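PDB 5HSM: HTH-type transcriptional repressor Rv2887 from Mycobacterium tuberculosis, which represses the HQNO methyltransferase gene Rv0560c by binding its promoter, represses at least five other genes, and binds salicylate, para-aminosalicylic acid and gemfibrozil. Local coordinates for residues Ser46-Pro51 and Arg132-Arg137; Leu62-Gln67 and Arg78-Thr83; Thr89-Leu94 and Gly98-Pro103; Arg137-Leu142 and Arg148-Met153. One frame throughout, in Å; residues are numbered along the deposited sequence.

Contacts 1 and 4 share helix 118-139 and Arg137, whereas contacts 2 and 3 belong to the DNA-binding lobe. There they touch directly, Leu65 CD1 lying 4.0 Å from Leu91 CD2. Contact 2 is a surface contact between a methionine and the end of helix 73-79, contact 1 a small, partly buried pairing of alanines beside an arginine. Contacts 3 and 4 are buried, but only contact 3 carries hydrogen bonds between its segments; contact 4 is apolar there, and its polar chemistry is turned outward to a sulfate. Contacts 1, 2 and 4 also touch the second subunit. The centres of contacts 3 and 4 lie about 36 Å apart.

Contact 1: residues Ser46-Pro51 and Arg132-Arg137; sequences SAALSP and RAADAR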
loop_
_atom_site.group_PDB
_atom_site.type_symbol
_atom_site.label_atom_id
_atom_site.label_comp_id
_atom_site.label_asym_id
_atom_site.label_seq_id
_atom_site.Cartn_x
_atom_site.Cartn_y
_atom_site.Cartn_z
ATOM N N SER A 46 -0.753 4.641 13.399
ATOM C CA SER A 46 0.533 4.539 14.075
ATOM C C SER A 46 0.562 5.307 15.415
ATOM O O SER A 46 1.052 4.797 16.431
ATOM C CB SER A 46 1.629 5.048 13.139
ATOM O OG SER A 46 2.895 4.930 13.738
ATOM N N ALA A 47 0.048 6.536 15.409
ATOM C CA ALA A 47 0.029 7.359 16.614
ATOM C C ALA A 47 -0.876 6.749 17.676
ATOM O O ALA A 47 -0.585 6.844 18.871
ATOM C CB ALA A 47 -0.418 8.773 16.299
ATOM N N ALA A 48 -1.975 6.136 17.240
ATOM C CA ALA A 48 -2.886 5.470 18.173
ATOM C C ALA A 48 -2.259 4.223 18.797
ATOM O O ALA A 48 -2.521 3.885 19.963
ATOM C CB ALA A 48 -4.181 5.104 17.468
ATOM N N LEU A 49 -1.434 3.533 18.022
ATOM C CA LEU A 49 -0.778 2.315 18.513
ATOM C C LEU A 49 0.433 2.590 19.398
ATOM O O LEU A 49 0.795 1.771 20.246
ATOM C CB LEU A 49 -0.342 1.457 17.347
ATOM C CG LEU A 49 -1.511 0.825 16.591
ATOM C CD1 LEU A 49 -1.000 0.294 15.282
ATOM C CD2 LEU A 49 -2.140 -0.309 17.420
ATOM N N SER A 50 1.070 3.734 19.190
ATOM C CA SER A 50 2.304 4.023 19.925
ATOM C C SER A 50 2.201 3.881 21.457
ATOM O O SER A 50 3.061 3.249 22.056
ATOM C CB SER A 50 2.810 5.420 19.567
ATOM O OG SER A 50 4.082 5.628 20.155
ATOM N N PRO A 51 1.151 4.432 22.097
ATOM C CA PRO A 51 1.095 4.285 23.564
ATOM C C PRO A 51 0.980 2.841 24.039
ATOM O O PRO A 51 1.235 2.560 25.209
ATOM C CB PRO A 51 -0.168 5.055 23.947
ATOM C CG PRO A 51 -0.369 6.025 22.813
ATOM C CD PRO A 51 0.043 5.268 21.598
ATOM N N ARG A 132 -9.744 0.963 15.375
ATOM C CA ARG A 132 -11.102 1.320 14.947
ATOM C C ARG A 132 -11.438 2.764 15.337
ATOM O O ARG A 132 -12.098 3.502 14.572
ATOM C CB ARG A 132 -12.133 0.362 15.547
ATOM C CG ARG A 132 -11.899 -1.092 15.147
ATOM C CD ARG A 132 -13.104 -1.979 15.482
ATOM N NE ARG A 132 -14.164 -1.821 14.488
ATOM C CZ ARG A 132 -14.167 -2.421 13.298
ATOM N NH1 ARG A 132 -13.169 -3.221 12.948
ATOM N NH2 ARG A 132 -15.167 -2.219 12.450
ATOM N N ALA A 133 -10.968 3.170 16.521
ATOM C CA ALA A 133 -11.200 4.539 16.962
ATOM C C ALA A 133 -10.450 5.534 16.060
ATOM O O ALA A 133 -10.997 6.590 15.711
ATOM C CB ALA A 133 -10.785 4.720 18.423
ATOM N N ALA A 134 -9.213 5.207 15.687
ATOM C CA ALA A 134 -8.443 6.071 14.753
ATOM C C ALA A 134 -9.178 6.270 13.436
ATOM O O ALA A 134 -9.255 7.390 12.879
ATOM C CB ALA A 134 -7.072 5.477 14.486
ATOM N N ASP A 135 -9.714 5.163 12.928
ATOM C CA ASP A 135 -10.490 5.190 11.691
ATOM C C ASP A 135 -11.652 6.167 11.796
ATOM O O ASP A 135 -11.880 7.012 10.901
ATOM C CB ASP A 135 -11.013 3.790 11.381
ATOM C CG ASP A 135 -11.554 3.662 9.958
ATOM O OD1 ASP A 135 -10.743 3.419 9.052
ATOM O OD2 ASP A 135 -12.787 3.775 9.756
ATOM N N ALA A 136 -12.390 6.055 12.900
ATOM C CA ALA A 136 -13.520 6.950 13.128
ATOM C C ALA A 136 -13.088 8.412 13.232
ATOM O O ALA A 136 -13.803 9.313 12.781
ATOM C CB ALA A 136 -14.283 6.537 14.399
ATOM N N ARG A 137 -11.935 8.655 13.851
ATOM C CA ARG A 137 -11.440 10.025 13.980
ATOM C C ARG A 137 -11.166 10.650 12.621
ATOM O O ARG A 137 -11.432 11.841 12.415
ATOM C CB ARG A 137 -10.170 10.079 14.828
ATOM C CG ARG A 137 -10.438 9.949 16.323
ATOM C CD ARG A 137 -9.234 10.380 17.127
ATOM N NE ARG A 137 -8.058 9.528 16.927
ATOM C CZ ARG A 137 -7.856 8.378 17.561
ATOM N NH1 ARG A 137 -8.768 7.903 18.408
ATOM N NH2 ARG A 137 -6.744 7.695 17.348
#
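Arg137 starts with CG beside its own backbone N (chi1 -77°) and folds again at chi3 (-64°), which lays its guanidinium along the preceding helical turn and brings NH2 to 3.6 Å from Ala48 CB. The contact joins two long helices of the MarR winged-helix fold, 29-49 and 118-139, near the end of the first. Alanines suit the crossing: with a single methyl on each side, the backbones come as close as 6.6 Å between Ala48 CA and Ala134 CA, and the two CB atoms meet at 4.2 Å. No hydrogen bond links the segments.

The methyl of Ala48 comes to the edge of the Arg137 guanidinium, in its plane. One face of the same group is occupied by its own helix, where Ala134 CA sits 3.5 Å above the plane, toward the rim. The rotation of the group is further fixed by a salt bridge from NE to Glu44 of helix 29-49, so that one long arginine adds a polar tie beside a joint whose hydrophobic surface is small. Its long chain carries the guanidinium back over its own helix to Ala48 and Glu44.

Ala48 also packs on Val130, and Leu49 is buried against Ala127, Val130 and Val131, which extends the seam along helix 118-139. Asp135, a residue that binds salicylate, belongs to the same helical turn but faces elsewhere: its OD2 accepts a hydrogen bond from Leu30 N, and its OD1 one from Gly31 N, both of the second subunit.

Contact 2: residues Leu62-Gln67 and Arg78-Thr83; sequences LRMLSQ and RHASVT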
loop_
_atom_site.group_PDB
_atom_site.type_symbol
_atom_site.label_atom_id
_atom_site.label_comp_id
_atom_site.label_asym_id
_atom_site.label_seq_id
_atom_site.Cartn_x
_atom_site.Cartn_y
_atom_site.Cartn_z
ATOM N N LEU A 62 0.557 -9.254 15.122
ATOM C CA LEU A 62 -0.280 -9.585 16.276
ATOM C C LEU A 62 -1.709 -9.998 15.885
ATOM O O LEU A 62 -2.231 -11.017 16.347
ATOM C CB LEU A 62 -0.313 -8.377 17.223
ATOM C CG LEU A 62 -0.751 -8.528 18.677
ATOM C CD1 LEU A 62 0.182 -9.469 19.421
ATOM C CD2 LEU A 62 -0.766 -7.160 19.341
ATOM N N ARG A 63 -2.337 -9.209 15.021
ATOM C CA ARG A 63 -3.704 -9.472 14.608
ATOM C C ARG A 63 -3.797 -10.772 13.802
ATOM O O ARG A 63 -4.721 -11.587 13.999
ATOM C CB ARG A 63 -4.246 -8.290 13.794
ATOM C CG ARG A 63 -5.679 -8.472 13.358
ATOM C CD ARG A 63 -6.406 -7.152 13.285
ATOM N NE ARG A 63 -7.834 -7.333 13.039
ATOM C CZ ARG A 63 -8.717 -7.698 13.969
ATOM N NH1 ARG A 63 -8.329 -7.931 15.219
ATOM N NH2 ARG A 63 -9.997 -7.830 13.647
ATOM N N MET A 64 -2.828 -10.975 12.912
ATOM C CA MET A 64 -2.787 -12.199 12.110
ATOM C C MET A 64 -2.670 -13.444 12.994
ATOM O O MET A 64 -3.344 -14.456 12.770
ATOM C CB MET A 64 -1.626 -12.155 11.119
ATOM C CG MET A 64 -1.865 -11.249 9.936
ATOM S SD MET A 64 -0.649 -11.502 8.633
ATOM C CE MET A 64 0.846 -10.936 9.423
ATOM N N LEU A 65 -1.802 -13.363 13.996
ATOM C CA LEU A 65 -1.629 -14.469 14.936
ATOM C C LEU A 65 -2.817 -14.670 15.883
ATOM O O LEU A 65 -3.071 -15.790 16.342
ATOM C CB LEU A 65 -0.354 -14.265 15.749
ATOM C CG LEU A 65 0.919 -14.669 15.012
ATOM C CD1 LEU A 65 2.140 -14.359 15.864
ATOM C CD2 LEU A 65 0.864 -16.153 14.684
ATOM N N SER A 66 -3.547 -13.607 16.193
ATOM C CA SER A 66 -4.741 -13.797 17.010
ATOM C C SER A 66 -5.810 -14.496 16.182
ATOM O O SER A 66 -6.615 -15.263 16.707
ATOM C CB SER A 66 -5.277 -12.475 17.550
ATOM O OG SER A 66 -5.838 -11.708 16.514
ATOM N N GLN A 67 -5.822 -14.231 14.882
ATOM C CA GLN A 67 -6.823 -14.868 14.018
ATOM C C GLN A 67 -6.386 -16.240 13.484
ATOM O O GLN A 67 -7.208 -17.033 12.987
ATOM C CB GLN A 67 -7.172 -13.927 12.861
ATOM C CG GLN A 67 -8.067 -12.771 13.295
ATOM C CD GLN A 67 -8.185 -11.667 12.263
ATOM O OE1 GLN A 67 -7.480 -11.654 11.252
ATOM N NE2 GLN A 67 -9.089 -10.728 12.515
ATOM N N ARG A 78 4.364 -13.692 4.084
ATOM C CA ARG A 78 3.674 -13.753 2.796
ATOM C C ARG A 78 2.309 -13.086 2.881
ATOM O O ARG A 78 1.940 -12.331 1.988
ATOM C CB ARG A 78 3.546 -15.197 2.290
ATOM C CG ARG A 78 4.858 -15.759 1.771
ATOM C CD ARG A 78 4.613 -17.049 1.017
ATOM N NE ARG A 78 5.330 -18.185 1.577
ATOM C CZ ARG A 78 4.763 -19.328 1.926
ATOM N NH1 ARG A 78 3.464 -19.497 1.794
ATOM N NH2 ARG A 78 5.497 -20.307 2.416
ATOM N N HIS A 79 1.584 -13.303 3.975
ATOM C CA HIS A 79 0.269 -12.681 4.106
ATOM C C HIS A 79 0.365 -11.165 4.279
ATOM O O HIS A 79 -0.521 -10.426 3.844
ATOM C CB HIS A 79 -0.497 -13.301 5.274
ATOM C CG HIS A 79 -0.815 -14.750 5.082
ATOM N ND1 HIS A 79 -1.457 -15.504 6.044
ATOM C CD2 HIS A 79 -0.588 -15.585 4.041
ATOM C CE1 HIS A 79 -1.608 -16.739 5.603
ATOM N NE2 HIS A 79 -1.088 -16.817 4.391
ATOM N N ALA A 80 1.443 -10.701 4.904
ATOM C CA ALA A 80 1.627 -9.268 5.108
ATOM C C ALA A 80 2.344 -8.624 3.934
ATOM O O ALA A 80 2.555 -7.418 3.931
ATOM C CB ALA A 80 2.396 -8.993 6.410
ATOM N N SER A 81 2.712 -9.432 2.944
ATOM C CA SER A 81 3.510 -8.962 1.816
ATOM C C SER A 81 4.755 -8.232 2.302
ATOM O O SER A 81 5.020 -7.090 1.923
ATOM C CB SER A 81 2.682 -8.055 0.902
ATOM O OG SER A 81 1.639 -8.794 0.292
ATOM N N VAL A 82 5.512 -8.900 3.159
ATOM C CA VAL A 82 6.758 -8.344 3.641
ATOM C C VAL A 82 7.804 -9.450 3.531
ATOM O O VAL A 82 7.474 -10.590 3.200
ATOM C CB VAL A 82 6.615 -7.812 5.085
ATOM C CG1 VAL A 82 6.696 -8.946 6.095
ATOM C CG2 VAL A 82 7.654 -6.755 5.372
ATOM N N THR A 83 9.068 -9.117 3.764
ATOM C CA THR A 83 10.118 -10.121 3.700
ATOM C C THR A 83 10.125 -10.953 4.971
ATOM O O THR A 83 9.797 -10.442 6.044
ATOM C CB THR A 83 11.495 -9.484 3.519
ATOM O OG1 THR A 83 11.918 -8.897 4.754
ATOM C CG2 THR A 83 11.428 -8.409 2.457
#
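Met64 reaches from helix 56-67 to the end of helix 73-79, just where the helix-turn-helix of this MarR protein makes its turn toward helix 84-96, by family analogy the recognition helix. The close part of the contact is the thioether. Its chain runs extended to SD and then bends at chi3 (-66°), so that two successive atoms serve two successive residues: SD lies 3.8 Å from His79 CB, and CE lies 3.9 Å from Ala80 CB. A methionine fits because it is flexible and apolar, and the small Ala80 offers the methyl a single CB to rest on. Met87 of helix 84-96 touches both Met64 and Ala80, and Leu76 touches Met64 as well, tying this patch to the hydrophobic interior of the motif.

The other side is looser. His79 offers only its CB; from there the imidazole leads away from helix 56-67 and belongs to an exposed residue, which suits a polar ring. Beyond Ala80 the chain leaves the helix through a Schellman motif, Ser81 taking a positive phi of 52°, and Thr83 then caps the start of helix 84-96 through OG1. Arg63, a salicylate-binding residue, stands apart from this packing, with salt bridges to Glu128 and to Asp27 of the second subunit. Its carbonyl is gripped twice, by Gln67 N and by the Ser66 hydroxyl, whose OG donates to Arg63 O at 2.8 Å.

Contact 3: residues Thr89-Leu94 and Gly98-Pro103; sequences TVLRKL and GAVARP
Leu94 meets the chain that follows its helix through both its carbonyl and its side chain. The hydrogen bonds converge on one acceptor. Ala99 N donates to Leu94 O at 3.0 Å, nearly in line with the carbonyl bond, while Val100 N reaches the same oxygen at 3.3 Å from well above the carbonyl plane. Gly98 N is also near Leu94 O, but its angle is too poor for a bond. The chain has already left the helix at Gly98, whose positive phi of 73° favours glycine, and the bond from Ala99 N to Leu94 O is the 6→1 bond of a Schellman motif.

Apolar contacts accompany these bonds. Val100 places CG2 beside its backbone N, which brings that methyl to 3.6 Å from Leu94 CB and 4.0 Å from Leu94 CD1. Its other branch, CG1, lies 4.3 Å from Leu91 CD2. The two branches of the valine thus serve Leu94 and Leu91 separately, whereas Ala99 offers a small methyl, CB, 4.4 Å from Leu94 CD2. Cys61 of helix 56-67 continues this buried layer against Leu91 and Leu94.

Charges remain at the periphery: Arg92 NH1 and Arg102 NE are 4.7 Å apart, and Arg102 is poorly ordered.

Further along, backbone bonds of Ala99 with Thr117 and Ala101 with Thr115 pair this chain with the returning one, consistent with the base of the wing of the MarR winged helix-turn-helix, whose tip, residues 104-110, is not modelled.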
loop_
_atom_site.group_PDB
_atom_site.type_symbol
_atom_site.label_atom_id
_atom_site.label_comp_id
_atom_site.label_asym_id
_atom_site.label_seq_id
_atom_site.Cartn_x
_atom_site.Cartn_y
_atom_site.Cartn_z
ATOM N N THR A 89 11.990 -9.921 12.470
ATOM C CA THR A 89 12.239 -8.779 13.344
ATOM C C THR A 89 10.993 -8.377 14.144
ATOM O O THR A 89 11.060 -8.163 15.359
ATOM C CB THR A 89 12.731 -7.570 12.541
ATOM O OG1 THR A 89 13.985 -7.896 11.925
ATOM C CG2 THR A 89 12.907 -6.354 13.447
ATOM N N VAL A 90 9.862 -8.276 13.451
ATOM C CA VAL A 90 8.603 -7.931 14.097
ATOM C C VAL A 90 8.272 -8.933 15.202
ATOM O O VAL A 90 7.904 -8.560 16.326
ATOM C CB VAL A 90 7.450 -7.878 13.063
ATOM C CG1 VAL A 90 6.115 -7.862 13.764
ATOM C CG2 VAL A 90 7.599 -6.650 12.169
ATOM N N LEU A 91 8.423 -10.212 14.879
ATOM C CA LEU A 91 8.183 -11.280 15.824
ATOM C C LEU A 91 9.123 -11.215 17.028
ATOM O O LEU A 91 8.713 -11.481 18.148
ATOM C CB LEU A 91 8.326 -12.633 15.129
ATOM C CG LEU A 91 7.133 -13.040 14.266
ATOM C CD1 LEU A 91 7.483 -14.288 13.483
ATOM C CD2 LEU A 91 5.919 -13.289 15.154
ATOM N N ARG A 92 10.384 -10.875 16.794
ATOM C CA ARG A 92 11.342 -10.737 17.890
ATOM C C ARG A 92 10.909 -9.613 18.824
ATOM O O ARG A 92 10.876 -9.787 20.045
ATOM C CB ARG A 92 12.755 -10.477 17.356
ATOM C CG ARG A 92 13.809 -10.283 18.440
ATOM C CD ARG A 92 13.880 -11.489 19.373
ATOM N NE ARG A 92 14.908 -11.336 20.401
ATOM C CZ ARG A 92 14.979 -12.079 21.502
ATOM N NH1 ARG A 92 14.077 -13.027 21.728
ATOM N NH2 ARG A 92 15.950 -11.869 22.381
ATOM N N LYS A 93 10.562 -8.460 18.257
ATOM C CA LYS A 93 10.119 -7.351 19.098
ATOM C C LYS A 93 8.843 -7.695 19.876
ATOM O O LYS A 93 8.692 -7.289 21.033
ATOM C CB LYS A 93 9.912 -6.091 18.260
ATOM C CG LYS A 93 11.219 -5.427 17.865
ATOM C CD LYS A 93 11.034 -4.438 16.729
ATOM C CE LYS A 93 12.380 -4.028 16.143
ATOM N NZ LYS A 93 13.508 -4.311 17.076
ATOM N N LEU A 94 7.940 -8.458 19.265
ATOM C CA LEU A 94 6.731 -8.877 19.977
ATOM C C LEU A 94 7.034 -9.888 21.085
ATOM O O LEU A 94 6.386 -9.867 22.136
ATOM C CB LEU A 94 5.705 -9.455 19.003
ATOM C CG LEU A 94 4.986 -8.429 18.125
ATOM C CD1 LEU A 94 4.125 -9.120 17.075
ATOM C CD2 LEU A 94 4.128 -7.535 18.984
ATOM N N GLY A 98 6.601 -9.683 25.417
ATOM C CA GLY A 98 5.850 -10.741 26.078
ATOM C C GLY A 98 4.487 -11.004 25.462
ATOM O O GLY A 98 3.613 -11.631 26.080
ATOM N N ALA A 99 4.310 -10.540 24.228
ATOM C CA ALA A 99 3.041 -10.679 23.516
ATOM C C ALA A 99 3.016 -11.939 22.653
ATOM O O ALA A 99 1.961 -12.544 22.441
ATOM C CB ALA A 99 2.791 -9.447 22.660
ATOM N N VAL A 100 4.183 -12.308 22.138
ATOM C CA VAL A 100 4.336 -13.515 21.343
ATOM C C VAL A 100 5.173 -14.516 22.126
ATOM O O VAL A 100 6.216 -14.155 22.682
ATOM C CB VAL A 100 4.983 -13.200 19.972
ATOM C CG1 VAL A 100 5.565 -14.451 19.328
ATOM C CG2 VAL A 100 3.956 -12.548 19.047
ATOM N N ALA A 101 4.718 -15.769 22.183
ATOM C CA ALA A 101 5.370 -16.772 23.026
ATOM C C ALA A 101 6.755 -17.148 22.494
ATOM O O ALA A 101 7.017 -17.034 21.299
ATOM C CB ALA A 101 4.484 -18.016 23.151
ATOM N N ARG A 102 7.638 -17.585 23.388
ATOM C CA ARG A 102 9.012 -17.920 23.014
ATOM C C ARG A 102 9.048 -19.167 22.129
ATOM O O ARG A 102 8.490 -20.195 22.474
ATOM C CB ARG A 102 9.869 -18.103 24.267
ATOM C CG ARG A 102 10.052 -16.825 25.051
ATOM C CD ARG A 102 10.877 -15.846 24.238
ATOM N NE ARG A 102 11.084 -14.606 24.970
ATOM C CZ ARG A 102 12.059 -14.423 25.854
ATOM N NH1 ARG A 102 12.923 -15.400 26.105
ATOM N NH2 ARG A 102 12.168 -13.262 26.482
ATOM N N PRO A 103 9.692 -19.065 20.964
ATOM C CA PRO A 103 9.648 -20.067 19.889
ATOM C C PRO A 103 10.214 -21.430 20.266
ATOM O O PRO A 103 9.440 -22.299 20.653
ATOM C CB PRO A 103 10.504 -19.431 18.801
ATOM C CG PRO A 103 11.387 -18.488 19.531
ATOM C CD PRO A 103 10.555 -17.928 20.618
#

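Contact 4: residues Arg137-Leu142 and Arg148-Met153; sequences RVLARL and REFKRM. With SO4 (sulfate ion), chain B.
Phe150 meets Leu142 and Leu139 from CB outward. CG stands anti to the backbone N (chi1 -180°), which directs the ring toward the end of helix 118-139. At the root, CB lies 3.9 Å from Leu142 CD1, and CG is equally close to that methyl. CD2 is 4.1 Å from Leu142 CD1 and 4.4 Å from Leu139 CD2. Both leucines approach the ring obliquely. The ring also meets Phe150 of the second subunit, their planes about 20° apart. A flat, wholly apolar side chain suits a place between the end of helix 118-139, the turn after it and the second subunit.

Lys151 runs extended across Leu139 at about a right angle; its CE comes within 3.4 Å of Leu139 CD1, tighter than usual for carbons. On the outer side of the helix, Arg148 and Arg152, one turn apart, bend at chi3 and clasp a sulfate, probably from the crystallisation liquor. Arg148 NE and Arg152 NH1 both donate to sulfate O1, at 2.8 and 2.9 Å.

Helix 118-139 ends in a type I turn from Leu139 to Leu142, after which helix 144-157 sets off steeply across its line. Helix 29-49 covers 137-142, Leu41 on Val138 and Val40 on Arg141, and Leu30 of the second subunit packs on Val138 and Leu139.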
loop_
_atom_site.group_PDB
_atom_site.type_symbol
_atom_site.label_atom_id
_atom_site.label_comp_id
_atom_site.label_asym_id
_atom_site.label_seq_id
_atom_site.Cartn_x
_atom_site.Cartn_y
_atom_site.Cartn_z
ATOM N N ARG A 137 -11.935 8.655 13.851
ATOM C CA ARG A 137 -11.440 10.025 13.980
ATOM C C ARG A 137 -11.166 10.650 12.621
ATOM O O ARG A 137 -11.432 11.841 12.415
ATOM C CB ARG A 137 -10.170 10.079 14.828
ATOM C CG ARG A 137 -10.438 9.949 16.323
ATOM C CD ARG A 137 -9.234 10.380 17.127
ATOM N NE ARG A 137 -8.058 9.528 16.927
ATOM C CZ ARG A 137 -7.856 8.378 17.561
ATOM N NH1 ARG A 137 -8.768 7.903 18.408
ATOM N NH2 ARG A 137 -6.744 7.695 17.348
ATOM N N VAL A 138 -10.612 9.869 11.700
ATOM C CA VAL A 138 -10.407 10.429 10.353
ATOM C C VAL A 138 -11.730 10.656 9.619
ATOM O O VAL A 138 -11.967 11.737 9.051
ATOM C CB VAL A 138 -9.488 9.541 9.503
ATOM C CG1 VAL A 138 -9.428 10.061 8.076
ATOM C CG2 VAL A 138 -8.091 9.524 10.120
ATOM N N LEU A 139 -12.611 9.659 9.653
ATOM C CA LEU A 139 -13.932 9.821 9.041
ATOM C C LEU A 139 -14.709 11.037 9.574
ATOM O O LEU A 139 -15.436 11.683 8.830
ATOM C CB LEU A 139 -14.761 8.563 9.261
ATOM C CG LEU A 139 -14.942 7.612 8.090
ATOM C CD1 LEU A 139 -15.882 6.516 8.534
ATOM C CD2 LEU A 139 -15.484 8.338 6.858
ATOM N N ALA A 140 -14.561 11.349 10.858
ATOM C CA ALA A 140 -15.353 12.415 11.475
ATOM C C ALA A 140 -14.948 13.826 11.025
ATOM O O ALA A 140 -15.557 14.812 11.448
ATOM C CB ALA A 140 -15.273 12.315 12.989
ATOM N N ARG A 141 -13.932 13.920 10.173
ATOM C CA ARG A 141 -13.598 15.176 9.503
ATOM C C ARG A 141 -14.747 15.604 8.597
ATOM O O ARG A 141 -14.879 16.770 8.254
ATOM C CB ARG A 141 -12.320 15.036 8.676
ATOM C CG ARG A 141 -11.036 14.888 9.477
ATOM C CD ARG A 141 -9.860 14.687 8.524
ATOM N NE ARG A 141 -8.581 14.731 9.227
ATOM C CZ ARG A 141 -7.408 14.926 8.633
ATOM N NH1 ARG A 141 -7.351 15.113 7.324
ATOM N NH2 ARG A 141 -6.291 14.959 9.350
ATOM N N LEU A 142 -15.564 14.639 8.192
ATOM C CA LEU A 142 -16.742 14.919 7.390
ATOM C C LEU A 142 -17.984 14.960 8.272
ATOM O O LEU A 142 -18.045 14.282 9.297
ATOM C CB LEU A 142 -16.915 13.848 6.303
ATOM C CG LEU A 142 -15.808 13.597 5.279
ATOM C CD1 LEU A 142 -16.180 12.414 4.385
ATOM C CD2 LEU A 142 -15.593 14.844 4.428
ATOM N N ARG A 148 -21.990 9.362 5.134
ATOM C CA ARG A 148 -22.824 8.341 4.492
ATOM C C ARG A 148 -22.633 8.386 2.970
ATOM O O ARG A 148 -22.425 7.351 2.305
ATOM C CB ARG A 148 -24.299 8.529 4.857
ATOM C CG ARG A 148 -24.597 8.362 6.349
ATOM C CD ARG A 148 -26.107 8.337 6.637
ATOM N NE ARG A 148 -26.790 9.569 6.234
ATOM C CZ ARG A 148 -26.982 10.623 7.026
ATOM N NH1 ARG A 148 -26.546 10.613 8.281
ATOM N NH2 ARG A 148 -27.614 11.696 6.563
ATOM N N GLU A 149 -22.677 9.595 2.420
ATOM C CA GLU A 149 -22.514 9.747 0.984
ATOM C C GLU A 149 -21.158 9.219 0.506
ATOM O O GLU A 149 -21.063 8.480 -0.488
ATOM C CB GLU A 149 -22.674 11.204 0.587
ATOM C CG GLU A 149 -22.357 11.441 -0.865
ATOM C CD GLU A 149 -23.046 12.662 -1.400
ATOM O OE1 GLU A 149 -23.119 13.665 -0.657
ATOM O OE2 GLU A 149 -23.533 12.606 -2.551
ATOM N N PHE A 150 -20.118 9.597 1.238
ATOM C CA PHE A 150 -18.736 9.240 0.920
ATOM C C PHE A 150 -18.549 7.732 0.947
ATOM O O PHE A 150 -17.928 7.159 0.058
ATOM C CB PHE A 150 -17.777 9.903 1.909
ATOM C CG PHE A 150 -16.335 9.600 1.654
ATOM C CD1 PHE A 150 -15.692 10.118 0.542
ATOM C CD2 PHE A 150 -15.617 8.805 2.527
ATOM C CE1 PHE A 150 -14.350 9.845 0.305
ATOM C CE2 PHE A 150 -14.284 8.524 2.293
ATOM C CZ PHE A 150 -13.650 9.043 1.179
ATOM N N LYS A 151 -19.095 7.088 1.978
ATOM C CA LYS A 151 -18.979 5.641 2.062
ATOM C C LYS A 151 -19.712 4.955 0.924
ATOM O O LYS A 151 -19.258 3.925 0.430
ATOM C CB LYS A 151 -19.531 5.126 3.381
ATOM C CG LYS A 151 -18.668 5.414 4.582
ATOM C CD LYS A 151 -19.436 4.938 5.809
ATOM C CE LYS A 151 -18.646 5.061 7.074
ATOM N NZ LYS A 151 -19.477 4.643 8.264
ATOM N N ARG A 152 -20.865 5.490 0.535
ATOM C CA ARG A 152 -21.583 4.888 -0.587
ATOM C C ARG A 152 -20.760 5.003 -1.869
ATOM O O ARG A 152 -20.690 4.067 -2.676
ATOM C CB ARG A 152 -22.949 5.540 -0.769
ATOM C CG ARG A 152 -23.952 5.181 0.324
ATOM C CD ARG A 152 -25.362 5.553 -0.095
ATOM N NE ARG A 152 -25.519 6.990 -0.316
ATOM C CZ ARG A 152 -26.007 7.837 0.587
ATOM N NH1 ARG A 152 -26.396 7.389 1.774
ATOM N NH2 ARG A 152 -26.116 9.130 0.302
ATOM N N MET A 153 -20.118 6.148 -2.060
ATOM C CA MET A 153 -19.328 6.316 -3.272
ATOM C C MET A 153 -18.064 5.455 -3.285
ATOM O O MET A 153 -17.741 4.839 -4.313
ATOM C CB MET A 153 -19.006 7.792 -3.473
ATOM C CG MET A 153 -20.221 8.523 -4.035
ATOM S SD MET A 153 -19.943 10.251 -4.402
ATOM C CE MET A 153 -19.259 10.722 -2.852
HETATM S S SO4 B . -28.572 10.120 3.215
HETATM O O1 SO4 B . -27.284 9.501 3.511
HETATM O O2 SO4 B . -28.772 11.274 4.089
HETATM O O3 SO4 B . -28.600 10.563 1.822
HETATM O O4 SO4 B . -29.633 9.142 3.448
#